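PDB 4TX8: probable chitinase A from Chromobacterium violaceum, which probably hydrolyses internal beta-1,4 linkages of chitin as a family 18 endochitinase and probably binds chitin through a small carbohydrate-binding module. Local coordinates for residues V41-A46 and N61-A66; Y48-A53 and T69-G74; G263-Y268 and E325-A330; K321-G326 and G335-L340. All blocks are in the same frame, centred on the assembly; numbering follows the deposited sequence.

Contact 1. Residues V41-A46 and N61-A66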
loop_
_atom_site.group_PDB
_atom_site.type_symbol
_atom_site.label_atom_id
_atom_site.label_comp_id
_atom_site.label_asym_id
_atom_site.label_seq_id
_atom_site.Cartn_x
_atom_site.Cartn_y
_atom_site.Cartn_z
ATOM N N VAL A 41 6.102 -24.754 -15.082
ATOM C CA VAL A 41 6.896 -24.006 -16.048
ATOM C C VAL A 41 7.512 -22.765 -15.414
ATOM O O VAL A 41 7.103 -22.340 -14.337
ATOM C CB VAL A 41 6.056 -23.572 -17.265
ATOM C CG1 VAL A 41 5.437 -24.782 -17.938
ATOM C CG2 VAL A 41 4.981 -22.580 -16.842
ATOM N N SER A 42 8.498 -22.189 -16.094
ATOM C CA SER A 42 9.101 -20.940 -15.655
ATOM C C SER A 42 8.573 -19.780 -16.491
ATOM O O SER A 42 8.495 -19.869 -17.715
ATOM C CB SER A 42 10.626 -21.008 -15.749
ATOM O OG SER A 42 11.208 -19.762 -15.402
ATOM N N TYR A 43 8.204 -18.695 -15.819
ATOM C CA TYR A 43 7.708 -17.502 -16.493
ATOM C C TYR A 43 8.007 -16.275 -15.639
ATOM O O TYR A 43 7.708 -16.261 -14.445
ATOM C CB TYR A 43 6.207 -17.619 -16.767
ATOM C CG TYR A 43 5.652 -16.488 -17.600
ATOM C CD1 TYR A 43 5.822 -16.467 -18.977
ATOM C CD2 TYR A 43 4.957 -15.442 -17.008
ATOM C CE1 TYR A 43 5.317 -15.436 -19.743
ATOM C CE2 TYR A 43 4.449 -14.404 -17.764
ATOM C CZ TYR A 43 4.632 -14.407 -19.131
ATOM O OH TYR A 43 4.124 -13.376 -19.885
ATOM N N ASN A 44 8.597 -15.255 -16.261
ATOM C CA ASN A 44 9.127 -14.094 -15.544
ATOM C C ASN A 44 10.066 -14.525 -14.422
ATOM O O ASN A 44 10.086 -13.920 -13.350
ATOM C CB ASN A 44 7.996 -13.226 -14.980
ATOM C CG ASN A 44 7.239 -12.477 -16.060
ATOM O OD1 ASN A 44 7.686 -12.399 -17.203
ATOM N ND2 ASN A 44 6.089 -11.912 -15.699
ATOM N N ASN A 45 10.835 -15.579 -14.693
ATOM C CA ASN A 45 11.764 -16.173 -13.730
ATOM C C ASN A 45 11.086 -16.630 -12.447
ATOM O O ASN A 45 11.682 -16.594 -11.376
ATOM C CB ASN A 45 12.893 -15.196 -13.398
ATOM C CG ASN A 45 13.691 -14.805 -14.620
ATOM O OD1 ASN A 45 14.347 -15.643 -15.239
ATOM N ND2 ASN A 45 13.636 -13.528 -14.981
ATOM N N ALA A 46 9.838 -17.066 -12.567
ATOM C CA ALA A 46 9.117 -17.635 -11.441
ATOM C C ALA A 46 8.358 -18.867 -11.901
ATOM O O ALA A 46 8.183 -19.084 -13.102
ATOM C CB ALA A 46 8.173 -16.614 -10.834
ATOM N N ASN A 61 -2.119 -15.781 -26.144
ATOM C CA ASN A 61 -1.484 -15.130 -24.992
ATOM C C ASN A 61 -2.039 -15.609 -23.647
ATOM O O ASN A 61 -2.297 -14.811 -22.743
ATOM C CB ASN A 61 -1.611 -13.609 -25.097
ATOM C CG ASN A 61 -0.702 -12.879 -24.123
ATOM O OD1 ASN A 61 0.426 -13.307 -23.865
ATOM N ND2 ASN A 61 -1.199 -11.785 -23.557
ATOM N N TRP A 62 -2.212 -16.921 -23.517
ATOM C CA TRP A 62 -2.648 -17.516 -22.257
ATOM C C TRP A 62 -1.468 -17.745 -21.312
ATOM O O TRP A 62 -1.277 -18.851 -20.801
ATOM C CB TRP A 62 -3.369 -18.840 -22.514
ATOM C CG TRP A 62 -4.657 -18.696 -23.259
ATOM C CD1 TRP A 62 -5.344 -17.541 -23.492
ATOM C CD2 TRP A 62 -5.414 -19.747 -23.871
ATOM N NE1 TRP A 62 -6.485 -17.807 -24.213
ATOM C CE2 TRP A 62 -6.552 -19.154 -24.457
ATOM C CE3 TRP A 62 -5.242 -21.131 -23.982
ATOM C CZ2 TRP A 62 -7.513 -19.898 -25.144
ATOM C CZ3 TRP A 62 -6.200 -21.870 -24.665
ATOM C CH2 TRP A 62 -7.319 -21.251 -25.237
ATOM N N ASN A 63 -0.673 -16.703 -21.082
ATOM C CA ASN A 63 0.523 -16.848 -20.261
ATOM C C ASN A 63 0.161 -16.919 -18.775
ATOM O O ASN A 63 -0.900 -16.442 -18.371
ATOM C CB ASN A 63 1.516 -15.707 -20.539
ATOM C CG ASN A 63 1.053 -14.371 -19.992
ATOM O OD1 ASN A 63 1.057 -14.143 -18.781
ATOM N ND2 ASN A 63 0.672 -13.468 -20.889
ATOM N N PRO A 64 1.035 -17.536 -17.961
ATOM C CA PRO A 64 0.753 -17.739 -16.534
ATOM C C PRO A 64 0.409 -16.467 -15.748
ATOM O O PRO A 64 -0.401 -16.539 -14.826
ATOM C CB PRO A 64 2.055 -18.353 -16.017
ATOM C CG PRO A 64 2.600 -19.095 -17.187
ATOM C CD PRO A 64 2.266 -18.237 -18.379
ATOM N N ALA A 65 1.002 -15.330 -16.099
ATOM C CA ALA A 65 0.726 -14.088 -15.377
ATOM C C ALA A 65 -0.648 -13.537 -15.731
ATOM O O ALA A 65 -1.238 -12.768 -14.972
ATOM C CB ALA A 65 1.804 -13.047 -15.664
ATOM N N ALA A 66 -1.159 -13.937 -16.887
ATOM C CA ALA A 66 -2.429 -13.416 -17.367
ATOM C C ALA A 66 -3.574 -14.414 -17.203
ATOM O O ALA A 66 -4.725 -14.081 -17.462
ATOM C CB ALA A 66 -2.298 -13.010 -18.830
HETATM O O HOH W 1 2.452 -11.188 -19.078
#

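Contact 2. Residues Y48-A53 and T69-G74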
loop_
_atom_site.group_PDB
_atom_site.type_symbol
_atom_site.label_atom_id
_atom_site.label_comp_id
_atom_site.label_asym_id
_atom_site.label_seq_id
_atom_site.Cartn_x
_atom_site.Cartn_y
_atom_site.Cartn_z
ATOM N N TYR A 48 5.039 -21.571 -12.073
ATOM C CA TYR A 48 3.601 -21.707 -12.101
ATOM C C TYR A 48 3.258 -23.168 -12.351
ATOM O O TYR A 48 3.918 -23.846 -13.140
ATOM C CB TYR A 48 2.990 -20.821 -13.185
ATOM C CG TYR A 48 3.258 -19.338 -13.046
ATOM C CD1 TYR A 48 4.460 -18.783 -13.466
ATOM C CD2 TYR A 48 2.289 -18.484 -12.533
ATOM C CE1 TYR A 48 4.700 -17.421 -13.359
ATOM C CE2 TYR A 48 2.516 -17.124 -12.427
ATOM C CZ TYR A 48 3.723 -16.597 -12.840
ATOM O OH TYR A 48 3.943 -15.244 -12.733
ATOM N N THR A 49 2.229 -23.649 -11.666
ATOM C CA THR A 49 1.762 -25.018 -11.832
ATOM C C THR A 49 0.450 -25.026 -12.608
ATOM O O THR A 49 -0.460 -24.254 -12.304
ATOM C CB THR A 49 1.573 -25.711 -10.470
ATOM O OG1 THR A 49 2.821 -25.724 -9.769
ATOM C CG2 THR A 49 1.088 -27.139 -10.649
ATOM N N ALA A 50 0.360 -25.897 -13.610
ATOM C CA ALA A 50 -0.834 -25.985 -14.447
ATOM C C ALA A 50 -2.040 -26.505 -13.670
ATOM O O ALA A 50 -1.950 -27.503 -12.955
ATOM C CB ALA A 50 -0.569 -26.872 -15.656
ATOM N N LEU A 51 -3.168 -25.820 -13.826
ATOM C CA LEU A 51 -4.418 -26.211 -13.184
ATOM C C LEU A 51 -5.275 -27.063 -14.108
ATOM O O LEU A 51 -6.120 -27.835 -13.657
ATOM C CB LEU A 51 -5.204 -24.972 -12.755
ATOM C CG LEU A 51 -4.594 -24.132 -11.635
ATOM C CD1 LEU A 51 -5.336 -22.817 -11.499
ATOM C CD2 LEU A 51 -4.643 -24.915 -10.336
ATOM N N VAL A 52 -5.055 -26.901 -15.408
ATOM C CA VAL A 52 -5.878 -27.537 -16.426
ATOM C C VAL A 52 -5.008 -28.096 -17.542
ATOM O O VAL A 52 -4.080 -27.428 -17.999
ATOM C CB VAL A 52 -6.897 -26.539 -17.032
ATOM C CG1 VAL A 52 -7.721 -27.205 -18.118
ATOM C CG2 VAL A 52 -7.802 -25.957 -15.950
ATOM N N ALA A 53 -5.294 -29.321 -17.972
ATOM C CA ALA A 53 -4.635 -29.879 -19.146
ATOM C C ALA A 53 -5.075 -29.100 -20.377
ATOM O O ALA A 53 -6.255 -29.083 -20.721
ATOM C CB ALA A 53 -4.954 -31.355 -19.304
ATOM N N THR A 69 -6.922 -18.992 -14.317
ATOM C CA THR A 69 -7.747 -20.187 -14.483
ATOM C C THR A 69 -6.911 -21.339 -15.045
ATOM O O THR A 69 -7.342 -22.491 -15.020
ATOM C CB THR A 69 -8.961 -19.950 -15.410
ATOM O OG1 THR A 69 -8.512 -19.715 -16.751
ATOM C CG2 THR A 69 -9.797 -18.769 -14.926
ATOM N N LEU A 70 -5.716 -21.028 -15.545
ATOM C CA LEU A 70 -4.840 -22.044 -16.130
ATOM C C LEU A 70 -3.604 -22.323 -15.285
ATOM O O LEU A 70 -3.092 -23.443 -15.273
ATOM C CB LEU A 70 -4.395 -21.632 -17.536
ATOM C CG LEU A 70 -5.418 -21.737 -18.662
ATOM C CD1 LEU A 70 -4.818 -21.191 -19.947
ATOM C CD2 LEU A 70 -5.863 -23.182 -18.844
ATOM N N TRP A 71 -3.123 -21.296 -14.592
ATOM C CA TRP A 71 -1.862 -21.389 -13.867
ATOM C C TRP A 71 -1.963 -20.835 -12.453
ATOM O O TRP A 71 -2.525 -19.761 -12.235
ATOM C CB TRP A 71 -0.757 -20.642 -14.621
ATOM C CG TRP A 71 -0.491 -21.176 -15.989
ATOM C CD1 TRP A 71 -0.994 -20.704 -17.167
ATOM C CD2 TRP A 71 0.341 -22.292 -16.325
ATOM N NE1 TRP A 71 -0.522 -21.456 -18.217
ATOM C CE2 TRP A 71 0.298 -22.438 -17.726
ATOM C CE3 TRP A 71 1.119 -23.181 -15.578
ATOM C CZ2 TRP A 71 1.002 -23.437 -18.393
ATOM C CZ3 TRP A 71 1.815 -24.169 -16.241
ATOM C CH2 TRP A 71 1.752 -24.291 -17.634
ATOM N N THR A 72 -1.407 -21.569 -11.497
ATOM C CA THR A 72 -1.252 -21.048 -10.147
ATOM C C THR A 72 0.236 -20.914 -9.824
ATOM O O THR A 72 1.027 -21.800 -10.149
ATOM C CB THR A 72 -1.951 -21.941 -9.097
ATOM O OG1 THR A 72 -1.650 -21.462 -7.781
ATOM C CG2 THR A 72 -1.498 -23.382 -9.217
ATOM N N PRO A 73 0.623 -19.788 -9.206
ATOM C CA PRO A 73 2.021 -19.555 -8.827
ATOM C C PRO A 73 2.530 -20.628 -7.872
ATOM O O PRO A 73 1.808 -21.009 -6.954
ATOM C CB PRO A 73 1.980 -18.185 -8.136
ATOM C CG PRO A 73 0.745 -17.530 -8.660
ATOM C CD PRO A 73 -0.239 -18.643 -8.863
ATOM N N GLY A 74 3.750 -21.109 -8.089
ATOM C CA GLY A 74 4.333 -22.113 -7.219
ATOM C C GLY A 74 4.800 -23.347 -7.965
ATOM O O GLY A 74 4.551 -23.491 -9.162
#

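Contact 3. Residues G263-Y268 and E325-A330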
loop_
_atom_site.group_PDB
_atom_site.type_symbol
_atom_site.label_atom_id
_atom_site.label_comp_id
_atom_site.label_asym_id
_atom_site.label_seq_id
_atom_site.Cartn_x
_atom_site.Cartn_y
_atom_site.Cartn_z
ATOM N N GLY A 263 -1.205 17.981 -3.179
ATOM C CA GLY A 263 -2.071 18.845 -3.964
ATOM C C GLY A 263 -2.392 20.149 -3.252
ATOM O O GLY A 263 -2.635 21.171 -3.892
ATOM N N GLY A 264 -2.379 20.111 -1.921
ATOM C CA GLY A 264 -2.649 21.283 -1.105
ATOM C C GLY A 264 -1.698 22.440 -1.346
ATOM O O GLY A 264 -2.033 23.596 -1.079
ATOM N N PHE A 265 -0.504 22.130 -1.842
ATOM C CA PHE A 265 0.488 23.150 -2.174
ATOM C C PHE A 265 -0.044 24.086 -3.248
ATOM O O PHE A 265 0.253 25.276 -3.264
ATOM C CB PHE A 265 1.790 22.488 -2.639
ATOM C CG PHE A 265 2.832 23.457 -3.141
ATOM C CD1 PHE A 265 3.212 24.548 -2.377
ATOM C CD2 PHE A 265 3.453 23.253 -4.364
ATOM C CE1 PHE A 265 4.178 25.436 -2.836
ATOM C CE2 PHE A 265 4.421 24.132 -4.827
ATOM C CZ PHE A 265 4.783 25.226 -4.059
ATOM N N VAL A 266 -0.868 23.530 -4.126
ATOM C CA VAL A 266 -1.281 24.200 -5.346
ATOM C C VAL A 266 -2.763 24.597 -5.313
ATOM O O VAL A 266 -3.170 25.569 -5.954
ATOM C CB VAL A 266 -0.970 23.284 -6.561
ATOM C CG1 VAL A 266 -2.222 22.928 -7.350
ATOM C CG2 VAL A 266 0.101 23.906 -7.432
ATOM N N ALA A 267 -3.557 23.855 -4.547
ATOM C CA ALA A 267 -4.984 24.138 -4.393
ATOM C C ALA A 267 -5.499 23.608 -3.056
ATOM O O ALA A 267 -5.137 22.510 -2.636
ATOM C CB ALA A 267 -5.779 23.532 -5.548
ATOM N N TYR A 268 -6.337 24.392 -2.383
ATOM C CA TYR A 268 -6.922 23.963 -1.114
ATOM C C TYR A 268 -8.438 24.130 -1.141
ATOM O O TYR A 268 -8.956 25.232 -0.971
ATOM C CB TYR A 268 -6.318 24.743 0.059
ATOM C CG TYR A 268 -6.565 24.097 1.405
ATOM C CD1 TYR A 268 -5.948 22.899 1.741
ATOM C CD2 TYR A 268 -7.418 24.679 2.337
ATOM C CE1 TYR A 268 -6.170 22.296 2.968
ATOM C CE2 TYR A 268 -7.646 24.083 3.570
ATOM C CZ TYR A 268 -7.019 22.890 3.879
ATOM O OH TYR A 268 -7.236 22.288 5.097
ATOM N N GLU A 325 10.150 17.796 4.273
ATOM C CA GLU A 325 10.568 19.184 4.494
ATOM C C GLU A 325 9.401 20.065 4.916
ATOM O O GLU A 325 9.576 21.041 5.643
ATOM C CB GLU A 325 11.201 19.792 3.236
ATOM C CG GLU A 325 12.020 18.850 2.381
ATOM C CD GLU A 325 13.423 18.645 2.887
ATOM O OE1 GLU A 325 13.705 18.990 4.055
ATOM O OE2 GLU A 325 14.250 18.128 2.103
ATOM N N GLY A 326 8.210 19.725 4.440
ATOM C CA GLY A 326 7.057 20.581 4.630
ATOM C C GLY A 326 6.884 21.495 3.434
ATOM O O GLY A 326 7.776 21.603 2.593
ATOM N N PHE A 327 5.735 22.155 3.358
ATOM C CA PHE A 327 5.426 23.020 2.228
ATOM C C PHE A 327 4.265 23.952 2.556
ATOM O O PHE A 327 3.432 23.637 3.408
ATOM C CB PHE A 327 5.107 22.184 0.984
ATOM C CG PHE A 327 3.975 21.213 1.171
ATOM C CD1 PHE A 327 4.212 19.928 1.640
ATOM C CD2 PHE A 327 2.674 21.580 0.859
ATOM C CE1 PHE A 327 3.169 19.028 1.806
ATOM C CE2 PHE A 327 1.629 20.688 1.020
ATOM C CZ PHE A 327 1.876 19.409 1.494
ATOM N N PRO A 328 4.213 25.116 1.891
ATOM C CA PRO A 328 3.093 26.034 2.117
ATOM C C PRO A 328 1.790 25.506 1.519
ATOM O O PRO A 328 1.799 24.804 0.511
ATOM C CB PRO A 328 3.543 27.322 1.418
ATOM C CG PRO A 328 4.540 26.885 0.412
ATOM C CD PRO A 328 5.236 25.695 1.003
ATOM N N ILE A 329 0.677 25.842 2.156
ATOM C CA ILE A 329 -0.633 25.422 1.686
ATOM C C ILE A 329 -1.326 26.604 1.029
ATOM O O ILE A 329 -1.308 27.705 1.567
ATOM C CB ILE A 329 -1.490 24.869 2.849
ATOM C CG1 ILE A 329 -0.808 23.645 3.470
ATOM C CG2 ILE A 329 -2.889 24.511 2.376
ATOM C CD1 ILE A 329 -1.471 23.146 4.734
ATOM N N ALA A 330 -1.933 26.386 -0.136
ATOM C CA ALA A 330 -2.682 27.449 -0.812
ATOM C C ALA A 330 -3.962 27.789 -0.040
ATOM O O ALA A 330 -5.058 27.797 -0.594
ATOM C CB ALA A 330 -3.007 27.038 -2.234
HETATM O O HOH W 2 -6.786 27.085 -3.160
#

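Contact 4. Residues K321-G326 and G335-L340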
loop_
_atom_site.group_PDB
_atom_site.type_symbol
_atom_site.label_atom_id
_atom_site.label_comp_id
_atom_site.label_asym_id
_atom_site.label_seq_id
_atom_site.Cartn_x
_atom_site.Cartn_y
_atom_site.Cartn_z
ATOM N N LYS A 321 9.935 14.411 -0.542
ATOM C CA LYS A 321 10.557 15.616 0.003
ATOM C C LYS A 321 9.521 16.551 0.610
ATOM O O LYS A 321 9.722 17.078 1.699
ATOM C CB LYS A 321 11.348 16.365 -1.071
ATOM C CG LYS A 321 12.740 15.820 -1.312
ATOM C CD LYS A 321 13.460 16.624 -2.380
ATOM C CE LYS A 321 13.636 18.071 -1.956
ATOM N NZ LYS A 321 14.364 18.859 -2.986
ATOM N N MET A 322 8.411 16.750 -0.094
ATOM C CA MET A 322 7.362 17.640 0.392
ATOM C C MET A 322 6.841 17.200 1.758
ATOM O O MET A 322 6.591 18.030 2.632
ATOM C CB MET A 322 6.213 17.716 -0.615
ATOM C CG MET A 322 6.585 18.430 -1.907
ATOM S SD MET A 322 5.211 18.574 -3.059
ATOM C CE MET A 322 4.086 19.611 -2.121
ATOM N N LEU A 323 6.702 15.891 1.947
ATOM C CA LEU A 323 6.200 15.360 3.211
ATOM C C LEU A 323 7.226 15.481 4.333
ATOM O O LEU A 323 6.864 15.606 5.501
ATOM C CB LEU A 323 5.775 13.901 3.042
ATOM C CG LEU A 323 4.428 13.706 2.343
ATOM C CD1 LEU A 323 4.215 12.251 1.972
ATOM C CD2 LEU A 323 3.299 14.200 3.235
ATOM N N ILE A 324 8.506 15.456 3.977
ATOM C CA ILE A 324 9.565 15.527 4.979
ATOM C C ILE A 324 9.977 16.966 5.298
ATOM O O ILE A 324 10.130 17.320 6.468
ATOM C CB ILE A 324 10.804 14.719 4.536
ATOM C CG1 ILE A 324 10.423 13.247 4.343
ATOM C CG2 ILE A 324 11.927 14.849 5.558
ATOM C CD1 ILE A 324 11.532 12.390 3.773
ATOM N N GLU A 325 10.150 17.796 4.273
ATOM C CA GLU A 325 10.568 19.184 4.494
ATOM C C GLU A 325 9.401 20.065 4.916
ATOM O O GLU A 325 9.576 21.041 5.643
ATOM C CB GLU A 325 11.201 19.792 3.236
ATOM C CG GLU A 325 12.020 18.850 2.381
ATOM C CD GLU A 325 13.423 18.645 2.887
ATOM O OE1 GLU A 325 13.705 18.990 4.055
ATOM O OE2 GLU A 325 14.250 18.128 2.103
ATOM N N GLY A 326 8.210 19.725 4.440
ATOM C CA GLY A 326 7.057 20.581 4.630
ATOM C C GLY A 326 6.884 21.495 3.434
ATOM O O GLY A 326 7.776 21.603 2.593
ATOM N N GLY A 335 -1.161 29.311 5.729
ATOM C CA GLY A 335 -1.018 27.974 6.276
ATOM C C GLY A 335 0.177 27.206 5.749
ATOM O O GLY A 335 0.645 27.446 4.636
ATOM N N SER A 336 0.671 26.278 6.560
ATOM C CA SER A 336 1.782 25.422 6.166
ATOM C C SER A 336 1.635 24.011 6.717
ATOM O O SER A 336 1.106 23.808 7.810
ATOM C CB SER A 336 3.115 26.013 6.632
ATOM O OG SER A 336 3.693 26.824 5.626
ATOM N N PHE A 337 2.108 23.038 5.949
ATOM C CA PHE A 337 2.216 21.673 6.434
ATOM C C PHE A 337 3.598 21.448 7.030
ATOM O O PHE A 337 4.605 21.620 6.346
ATOM C CB PHE A 337 1.959 20.667 5.312
ATOM C CG PHE A 337 2.206 19.245 5.718
ATOM C CD1 PHE A 337 1.285 18.566 6.503
ATOM C CD2 PHE A 337 3.364 18.590 5.327
ATOM C CE1 PHE A 337 1.514 17.254 6.888
ATOM C CE2 PHE A 337 3.601 17.280 5.706
ATOM C CZ PHE A 337 2.675 16.610 6.488
ATOM N N LYS A 338 3.643 21.071 8.304
ATOM C CA LYS A 338 4.910 20.791 8.973
ATOM C C LYS A 338 5.414 19.403 8.599
ATOM O O LYS A 338 4.664 18.428 8.647
ATOM C CB LYS A 338 4.758 20.911 10.490
ATOM C CG LYS A 338 4.326 22.293 10.945
ATOM C CD LYS A 338 5.356 23.335 10.542
ATOM C CE LYS A 338 4.710 24.680 10.264
ATOM N NZ LYS A 338 5.726 25.688 9.852
ATOM N N GLY A 339 6.687 19.327 8.228
ATOM C CA GLY A 339 7.278 18.090 7.750
ATOM C C GLY A 339 7.253 16.948 8.747
ATOM O O GLY A 339 7.193 17.162 9.958
ATOM N N LEU A 340 7.294 15.727 8.224
ATOM C CA LEU A 340 7.340 14.522 9.043
ATOM C C LEU A 340 8.762 13.984 9.119
ATOM O O LEU A 340 9.627 14.394 8.348
ATOM C CB LEU A 340 6.413 13.447 8.472
ATOM C CG LEU A 340 4.923 13.775 8.390
ATOM C CD1 LEU A 340 4.223 12.825 7.426
ATOM C CD2 LEU A 340 4.296 13.698 9.773
HETATM O O HOH W 3 8.557 21.635 8.235
#

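Contact 1. Residues V41-A46 and N61-A66
Tyr43 and Pro64 pack together inside the small carbohydrate-binding module of family 5/12. Tyr43 ends strand 40-43 of a three-stranded antiparallel sheet. Pro64 belongs to the loop that leads toward strand 71-73.

Apolar contact dominates. Pro64 CD sits over one face of the Tyr43 ring, 4.0 Å from its centroid and 15° off the ring normal. This is a CH-pi contact. Tyr43 CG lies anti to the backbone N (chi1 -174°), which carries the ring out across the proline. Ala65 approaches differently. Its CB meets the ring at the edge, 3.6 Å from Tyr43 CE2. Farther along the strand, Val41 CG2 touches Pro64 CG at 4.2 Å. Trp29 and Trp71 also pack on Val41 and Pro64, so the proline is buried. The opposite face of the Tyr43 ring carries Asn44 OD1 from the next residue, whose ND2 donates to Asp405 O.

Polar contact is lighter, and no direct hydrogen bond crosses between the segments. The amide of Asn63 lies near the phenol end of Tyr43, with the two planes nearly parallel. Tyr43 OH and Asn63 OD1 are 3.3 Å apart, but the angle is poor for a bond. A water links them instead, with a firm contact to the hydroxyl and a weak one to the amide oxygen. Within its own loop, Asn63 ND2 donates to Asn61 OD1 at 3.0 Å. The acceptor lies in the amide plane of Asn63, while ND2 stands 48° out of the carbonyl plane of Asn61.

Contact 2. Residues Y48-A53 and T69-G74
Trp71 lies across the backbone of Ala50, with the six-membered part of its indole reaching the neighbouring strand. Trp71 CE3 is 3.4 Å from Ala50 N, and Trp71 CZ3 is 3.7 Å from Ala50 CB. The torsion chi1 of -61° sets Trp71 CG beside its own backbone N and swings the ring toward residues 48-50. Tyr48 projects from the same sheet face. Its CB meets Trp71 CE3 at 3.8 Å. The Tyr48 ring turns the other way. Its CE2 comes within 4.2 Å of Pro73 CG, the two side chains crossing obliquely.

The other face carries Thr49 and Thr72. Leu51, just past the end of its strand, reaches over at about a right angle to Thr72, its CD2 3.7 Å from Thr72 CG2. Thr49 OG1 donates to Gly74 O at 2.9 Å, from well above the carbonyl plane.

Between the two sets of side chains runs an antiparallel ladder. Thr49 and Thr72 form a hydrogen-bonded pair. Thr49 N donates to Thr72 O at 2.7 Å in the carbonyl plane, and Thr72 N returns a bond to Thr49 O. Beyond the strands, Leu51 N donates to Leu70 O at 2.8 Å.

In the carbohydrate-binding module, strand 46-50 is the middle strand, with 40-43 on its other side. Trp29, Tyr35 and His54 gather round the Trp71 ring. Helix 399-404 of the catalytic part touches this sheet: Arg404 O accepts from Tyr48 OH, Arg404 NH1 donates to Trp71 O, and Arg403 packs on Thr72 and Pro73.

Contact 3. Residues G263-Y268 and E325-A330
This is a loop-to-strand contact on the outside of the family 18 TIM barrel, held by one backbone bond and a patch of apolar side chains. Phe265 and its neighbours lie in the loop after barrel strand 251-254. Phe327, Pro328 and the residues after them belong to a short two-stranded antiparallel excursion that follows helix 313-325.

The backbone bond runs from Ala330 N to Gly264 O, 2.9 Å long and nearly straight at 168°. It fastens the connection after strand 326-328 to the turn at 263-266. Next to it, Phe265 CA makes a CA-H...O contact with Pro328 O.

The side chains wrap round this join. Phe265 and Pro328 lie alongside each other and point the same way, with Phe265 CE1 3.6 Å from Pro328 CG. The carbonyl Pro328 O sits in plane at the edge of the Phe265 ring. On the inner side, Phe327 CD2 meets Phe265 CB at 3.7 Å. Met322 and Leu276 also touch the buried Phe327. Phe327 CG stands between its backbone N and carbonyl carbon (chi1 57°), and this turns the ring toward the loop.

At the far end, Tyr268 crosses the branched Ile329, with Tyr268 CD1 3.5 Å from Ile329 CG2. A water closes this end: Tyr268 N donates to it at 2.8 Å, and it donates to Ala330 O at 3.2 Å.

Contact 4. Residues K321-G326 and G335-L340
Leu323 and Phe337 are brought together by different chi1 positions. Leu323 CG stands beside its own backbone N (-77°), whereas Phe337 CG is anti to its backbone N (174°). Their ends then meet obliquely, Leu323 CD2 4.0 Å from Phe337 CE2. The carbonyls Leu323 O and Met322 O both lie near the plane of the Phe337 ring, at its edge.

Leu340 N donates to Leu323 O at 2.8 Å, with an angle of 165° and the donor in the carbonyl plane. The last turn of helix 313-325 is thus tied to the chain leaving strand 336-338, which goes on to barrel strand 345-350. Gly339 CA slips in beside the helix end and makes a CA-H...O contact of 3.2 Å with Ile324 O.

Two glycines make this close approach possible. Gly326 leaves the helix with positive phi, and its CA lies 3.2 Å from Phe337 O. Gly339 faces it, its CA 4.0 Å from Gly326 CA, with no side chain between the two backbones. A water joins Gly339 N to Glu325 O, accepting from the first and donating to the second.

Around them, Val345 and Ile279 help to bury Leu340, and Arg283 binds Lys338 O. The chemistry implies that carbonyls at the C-terminal end of the helix, where further helical N-H groups are lacking, are met by the N-H of Leu340, just past the strand, and by water. The CA-H...O contacts of Gly339 probably add a weaker share.

How the contacts relate
The four contacts form two pairs on opposite sides of the chain's centre. Contacts 1 and 2 belong to the carbohydrate-binding module, their centres 10 Å apart. They share its three-stranded sheet, and their segments alternate along the chain. Contacts 3 and 4 follow later, in the family 18 catalytic part, with centres 9 Å apart. They share Glu325 and Gly326, where helix 313-325 passes into strand 326-328, and the hairpin of strands 326-328 and 336-338 joins them. Between the pairs, centres lie about 43 to 48 Å apart, with no touch. One pair thus builds the probable chitin-binding module, and the other secures an excursion on the outside of the barrel.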